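PDB 1YWM: C protein alpha-antigen from Streptococcus agalactiae, which is a cell-wall-anchored surface protein that may play a role in both virulence and immunity, represented here by its N-terminal domain. Local coordinates for residues I43-L56 against V81-Y94. Sequence-based numbering, arbitrary orientation.
Sequences IDLYDVKLGKIDPL and VSQLQSTGRASLTY
V48 and S82 bring their CA atoms to 6.2 Å where the short helix 45-49 lies against the 3-10 turn 81-83, and the chains meet again where P55 and L56 reach strand 88-97. V81 touches four residues of 43-56: I43, V48, I53 and P55. Its chi1 of 67° sets CG1 between the backbone N and the carbonyl carbon, 3.4 Å from I53 O, and CG2 anti to N, 3.9 Å from V48 CG2. P55 crosses V81 obliquely, its CG 3.9 Å from V81 CB. L45 crosses L84 at about a right angle; its CD2 rests 3.7 Å from L84 CB, and CD1 covers the Q85 backbone. Beyond this apolar patch, a water O lies 2.8 Å from both K49 NZ, from which it accepts, and L84 O, to which it donates. At the far end Y94 OH donates to P55 O (2.6 Å), meeting it 41° above the carbonyl plane, as L56 CD2 approaches the ring edge. I43 and L92 also pack on F71, and L45 and L84 on I120, strand residues of the fibronectin-fold beta sandwich. Chemically, buried I43, L45, V48, P55, V81 and L84 supply apolar cohesion; that hydrogen bond and water bridge are the polar links, at its margins.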
loop_
_atom_site.group_PDB
_atom_site.type_symbol
_atom_site.label_atom_id
_atom_site.label_comp_id
_atom_site.label_asym_id
_atom_site.label_seq_id
_atom_site.Cartn_x
_atom_site.Cartn_y
_atom_site.Cartn_z
ATOM N N ILE A 43 3.986 0.877 -2.876
ATOM C CA ILE A 43 2.887 1.571 -3.557
ATOM C C ILE A 43 1.758 0.565 -3.756
ATOM O O ILE A 43 1.985 -0.551 -4.235
ATOM C CB ILE A 43 3.370 2.128 -4.924
ATOM C CG1 ILE A 43 4.324 3.324 -4.690
ATOM C CG2 ILE A 43 2.184 2.529 -5.807
ATOM C CD1 ILE A 43 4.962 3.903 -6.030
ATOM N N ASP A 44 0.559 0.970 -3.359
ATOM C CA ASP A 44 -0.641 0.140 -3.476
ATOM C C ASP A 44 -1.391 0.647 -4.696
ATOM O O ASP A 44 -1.761 1.831 -4.739
ATOM C CB ASP A 44 -1.478 0.339 -2.203
ATOM C CG ASP A 44 -2.689 -0.564 -2.142
ATOM O OD1 ASP A 44 -3.034 -1.266 -3.137
ATOM O OD2 ASP A 44 -3.335 -0.618 -1.093
ATOM N N LEU A 45 -1.579 -0.212 -5.693
ATOM C CA LEU A 45 -2.260 0.209 -6.924
ATOM C C LEU A 45 -3.690 0.677 -6.656
ATOM O O LEU A 45 -4.238 1.470 -7.423
ATOM C CB LEU A 45 -2.257 -0.904 -7.957
ATOM C CG LEU A 45 -0.859 -1.383 -8.403
ATOM C CD1 LEU A 45 -0.973 -2.440 -9.465
ATOM C CD2 LEU A 45 -0.095 -0.195 -8.981
ATOM N N TYR A 46 -4.281 0.214 -5.549
ATOM C CA TYR A 46 -5.593 0.749 -5.141
ATOM C C TYR A 46 -5.521 2.272 -4.999
ATOM O O TYR A 46 -6.403 3.012 -5.504
ATOM C CB TYR A 46 -6.046 0.087 -3.826
ATOM C CG TYR A 46 -7.311 0.691 -3.246
ATOM C CD1 TYR A 46 -7.242 1.623 -2.234
ATOM C CD2 TYR A 46 -8.582 0.321 -3.736
ATOM C CE1 TYR A 46 -8.398 2.191 -1.699
ATOM C CE2 TYR A 46 -9.763 0.878 -3.185
ATOM C CZ TYR A 46 -9.645 1.807 -2.173
ATOM O OH TYR A 46 -10.761 2.378 -1.607
ATOM N N ASP A 47 -4.466 2.725 -4.317
ATOM C CA ASP A 47 -4.207 4.145 -4.072
ATOM C C ASP A 47 -3.878 4.859 -5.366
ATOM O O ASP A 47 -4.335 5.985 -5.587
ATOM C CB ASP A 47 -3.048 4.346 -3.093
ATOM C CG ASP A 47 -3.343 3.852 -1.695
ATOM O OD1 ASP A 47 -2.377 3.803 -0.883
ATOM O OD2 ASP A 47 -4.483 3.513 -1.306
ATOM N N VAL A 48 -3.092 4.200 -6.221
ATOM C CA VAL A 48 -2.776 4.768 -7.541
ATOM C C VAL A 48 -4.001 5.035 -8.391
ATOM O O VAL A 48 -4.147 6.104 -8.972
ATOM C CB VAL A 48 -1.819 3.877 -8.326
ATOM C CG1 VAL A 48 -1.520 4.483 -9.694
ATOM C CG2 VAL A 48 -0.526 3.731 -7.536
ATOM N N LYS A 49 -4.900 4.068 -8.456
ATOM C CA LYS A 49 -6.095 4.236 -9.260
ATOM C C LYS A 49 -6.995 5.355 -8.742
ATOM O O LYS A 49 -7.730 5.931 -9.522
ATOM C CB LYS A 49 -6.819 2.901 -9.415
ATOM C CG LYS A 49 -6.020 1.947 -10.305
ATOM C CD LYS A 49 -6.870 0.856 -10.930
ATOM C CE LYS A 49 -6.123 0.188 -12.094
ATOM N NZ LYS A 49 -4.847 -0.494 -11.637
ATOM N N LEU A 50 -6.905 5.681 -7.449
ATOM C CA LEU A 50 -7.598 6.836 -6.878
ATOM C C LEU A 50 -6.816 8.152 -7.035
ATOM O O LEU A 50 -7.224 9.185 -6.485
ATOM C CB LEU A 50 -7.889 6.616 -5.382
ATOM C CG LEU A 50 -8.790 5.417 -5.046
ATOM C CD1 LEU A 50 -8.951 5.259 -3.538
ATOM C CD2 LEU A 50 -10.134 5.539 -5.738
ATOM N N GLY A 51 -5.689 8.098 -7.743
ATOM C CA GLY A 51 -4.797 9.237 -7.874
ATOM C C GLY A 51 -4.213 9.779 -6.585
ATOM O O GLY A 51 -3.868 10.962 -6.503
ATOM N N LYS A 52 -4.066 8.926 -5.576
ATOM C CA LYS A 52 -3.532 9.333 -4.270
ATOM C C LYS A 52 -2.009 9.331 -4.118
ATOM O O LYS A 52 -1.485 9.802 -3.094
ATOM C CB LYS A 52 -4.058 8.400 -3.186
ATOM C CG LYS A 52 -5.523 8.585 -2.797
ATOM C CD LYS A 52 -5.996 7.476 -1.808
ATOM C CE LYS A 52 -4.925 7.083 -0.766
ATOM N NZ LYS A 52 -4.634 8.119 0.277
ATOM N N ILE A 53 -1.296 8.794 -5.106
ATOM C CA ILE A 53 0.160 8.626 -4.958
ATOM C C ILE A 53 0.892 9.546 -5.934
ATOM O O ILE A 53 0.743 9.406 -7.147
ATOM C CB ILE A 53 0.571 7.156 -5.220
ATOM C CG1 ILE A 53 -0.162 6.199 -4.262
ATOM C CG2 ILE A 53 2.110 6.982 -5.133
ATOM C CD1 ILE A 53 0.034 6.543 -2.723
ATOM N N ASP A 54 1.670 10.459 -5.361
ATOM C CA ASP A 54 2.587 11.297 -6.096
ATOM C C ASP A 54 3.992 10.968 -5.614
ATOM O O ASP A 54 4.376 11.371 -4.512
ATOM C CB ASP A 54 2.287 12.766 -5.807
ATOM C CG ASP A 54 3.293 13.695 -6.465
ATOM O OD1 ASP A 54 3.150 14.920 -6.297
ATOM O OD2 ASP A 54 4.267 13.276 -7.136
ATOM N N PRO A 55 4.756 10.205 -6.412
ATOM C CA PRO A 55 6.096 9.768 -5.987
ATOM C C PRO A 55 7.016 10.925 -5.613
ATOM O O PRO A 55 7.902 10.742 -4.759
ATOM C CB PRO A 55 6.641 9.011 -7.205
ATOM C CG PRO A 55 5.384 8.515 -7.916
ATOM C CD PRO A 55 4.400 9.701 -7.756
ATOM N N LEU A 56 6.801 12.098 -6.206
ATOM C CA LEU A 56 7.633 13.267 -5.850
ATOM C C LEU A 56 7.462 13.703 -4.417
ATOM O O LEU A 56 8.346 14.345 -3.835
ATOM C CB LEU A 56 7.413 14.439 -6.809
ATOM C CG LEU A 56 7.897 14.242 -8.256
ATOM C CD1 LEU A 56 7.677 15.517 -9.097
ATOM C CD2 LEU A 56 9.361 13.788 -8.316
ATOM N N VAL A 81 3.307 7.198 -12.538
ATOM C CA VAL A 81 2.844 6.181 -11.588
ATOM C C VAL A 81 1.532 5.498 -12.050
ATOM O O VAL A 81 1.317 4.310 -11.795
ATOM C CB VAL A 81 2.723 6.747 -10.161
ATOM C CG1 VAL A 81 1.573 7.836 -10.059
ATOM C CG2 VAL A 81 2.574 5.581 -9.119
ATOM N N SER A 82 0.672 6.248 -12.743
ATOM C CA SER A 82 -0.600 5.702 -13.262
ATOM C C SER A 82 -0.423 4.550 -14.272
ATOM O O SER A 82 -1.369 3.793 -14.529
ATOM C CB SER A 82 -1.457 6.836 -13.845
ATOM O OG SER A 82 -1.028 7.164 -15.162
ATOM N N GLN A 83 0.790 4.391 -14.820
ATOM C CA GLN A 83 1.086 3.269 -15.716
ATOM C C GLN A 83 1.392 1.936 -15.024
ATOM O O GLN A 83 1.449 0.889 -15.702
ATOM C CB GLN A 83 2.268 3.589 -16.647
ATOM C CG GLN A 83 2.115 4.874 -17.462
ATOM C CD GLN A 83 3.403 5.092 -18.244
ATOM O OE1 GLN A 83 4.384 5.571 -17.688
ATOM N NE2 GLN A 83 3.423 4.666 -19.505
ATOM N N LEU A 84 1.643 1.967 -13.711
ATOM C CA LEU A 84 1.895 0.733 -12.972
ATOM C C LEU A 84 0.609 -0.099 -12.958
ATOM O O LEU A 84 -0.435 0.387 -12.564
ATOM C CB LEU A 84 2.335 1.007 -11.533
ATOM C CG LEU A 84 3.664 1.769 -11.395
ATOM C CD1 LEU A 84 4.012 1.915 -9.960
ATOM C CD2 LEU A 84 4.795 1.044 -12.172
ATOM N N GLN A 85 0.702 -1.340 -13.389
ATOM C CA GLN A 85 -0.509 -2.174 -13.516
ATOM C C GLN A 85 -0.304 -3.584 -12.988
ATOM O O GLN A 85 -1.247 -4.370 -12.890
ATOM C CB GLN A 85 -0.968 -2.242 -14.972
ATOM C CG GLN A 85 -1.364 -0.894 -15.599
ATOM C CD GLN A 85 -2.699 -0.358 -15.096
ATOM O OE1 GLN A 85 -3.671 -1.107 -14.976
ATOM N NE2 GLN A 85 -2.748 0.946 -14.804
ATOM N N SER A 86 0.924 -3.905 -12.649
ATOM C CA SER A 86 1.254 -5.251 -12.181
ATOM C C SER A 86 1.929 -5.155 -10.829
ATOM O O SER A 86 2.702 -4.228 -10.591
ATOM C CB SER A 86 2.214 -5.926 -13.169
ATOM O OG SER A 86 1.562 -6.159 -14.406
ATOM N N THR A 87 1.661 -6.119 -9.952
ATOM C CA THR A 87 2.310 -6.166 -8.645
ATOM C C THR A 87 3.622 -6.939 -8.680
ATOM O O THR A 87 3.896 -7.679 -9.615
ATOM C CB THR A 87 1.387 -6.806 -7.593
ATOM O OG1 THR A 87 1.055 -8.129 -8.030
ATOM C CG2 THR A 87 0.053 -6.066 -7.520
ATOM N N GLY A 88 4.425 -6.779 -7.640
ATOM C CA GLY A 88 5.711 -7.429 -7.598
ATOM C C GLY A 88 6.802 -6.421 -7.281
ATOM O O GLY A 88 6.523 -5.259 -6.907
ATOM N N ARG A 89 8.038 -6.887 -7.418
ATOM C CA ARG A 89 9.222 -6.093 -7.134
ATOM C C ARG A 89 9.579 -5.230 -8.356
ATOM O O ARG A 89 9.389 -5.631 -9.507
ATOM C CB ARG A 89 10.399 -7.012 -6.782
ATOM C CG ARG A 89 11.604 -6.260 -6.241
ATOM C CD ARG A 89 12.869 -7.102 -6.128
ATOM N NE ARG A 89 13.515 -6.994 -4.818
ATOM C CZ ARG A 89 13.032 -7.526 -3.695
ATOM N NH1 ARG A 89 11.888 -8.198 -3.709
ATOM N NH2 ARG A 89 13.693 -7.383 -2.554
ATOM N N ALA A 90 10.085 -4.039 -8.081
ATOM C CA ALA A 90 10.406 -3.085 -9.141
ATOM C C ALA A 90 11.431 -2.140 -8.527
ATOM O O ALA A 90 11.925 -2.382 -7.419
ATOM C CB ALA A 90 9.136 -2.349 -9.581
ATOM N N SER A 91 11.752 -1.063 -9.238
ATOM C CA SER A 91 12.580 -0.035 -8.645
ATOM C C SER A 91 11.970 1.323 -8.935
ATOM O O SER A 91 11.141 1.490 -9.879
ATOM C CB SER A 91 14.028 -0.110 -9.172
ATOM O OG SER A 91 14.080 0.390 -10.510
ATOM N N LEU A 92 12.339 2.259 -8.067
ATOM C CA LEU A 92 11.913 3.642 -8.122
ATOM C C LEU A 92 13.212 4.456 -8.050
ATOM O O LEU A 92 14.046 4.237 -7.156
ATOM C CB LEU A 92 10.963 3.970 -6.947
ATOM C CG LEU A 92 10.658 5.457 -6.620
ATOM C CD1 LEU A 92 10.120 6.297 -7.815
ATOM C CD2 LEU A 92 9.706 5.583 -5.436
ATOM N N THR A 93 13.409 5.344 -9.028
ATOM C CA THR A 93 14.619 6.166 -9.054
ATOM C C THR A 93 14.211 7.614 -9.223
ATOM O O THR A 93 13.324 7.884 -9.991
ATOM C CB THR A 93 15.496 5.779 -10.246
ATOM O OG1 THR A 93 15.892 4.408 -10.121
ATOM C CG2 THR A 93 16.829 6.585 -10.212
ATOM N N TYR A 94 14.885 8.517 -8.509
ATOM C CA TYR A 94 14.676 9.930 -8.693
ATOM C C TYR A 94 15.949 10.436 -9.381
ATOM O O TYR A 94 17.045 10.313 -8.842
ATOM C CB TYR A 94 14.489 10.601 -7.348
ATOM C CG TYR A 94 13.211 10.154 -6.672
ATOM C CD1 TYR A 94 11.999 10.796 -6.947
ATOM C CD2 TYR A 94 13.212 9.042 -5.828
ATOM C CE1 TYR A 94 10.787 10.376 -6.323
ATOM C CE2 TYR A 94 12.012 8.602 -5.207
ATOM C CZ TYR A 94 10.819 9.283 -5.459
ATOM O OH TYR A 94 9.659 8.871 -4.821
HETATM O O HOH W 1 -2.779 1.313 -11.377
#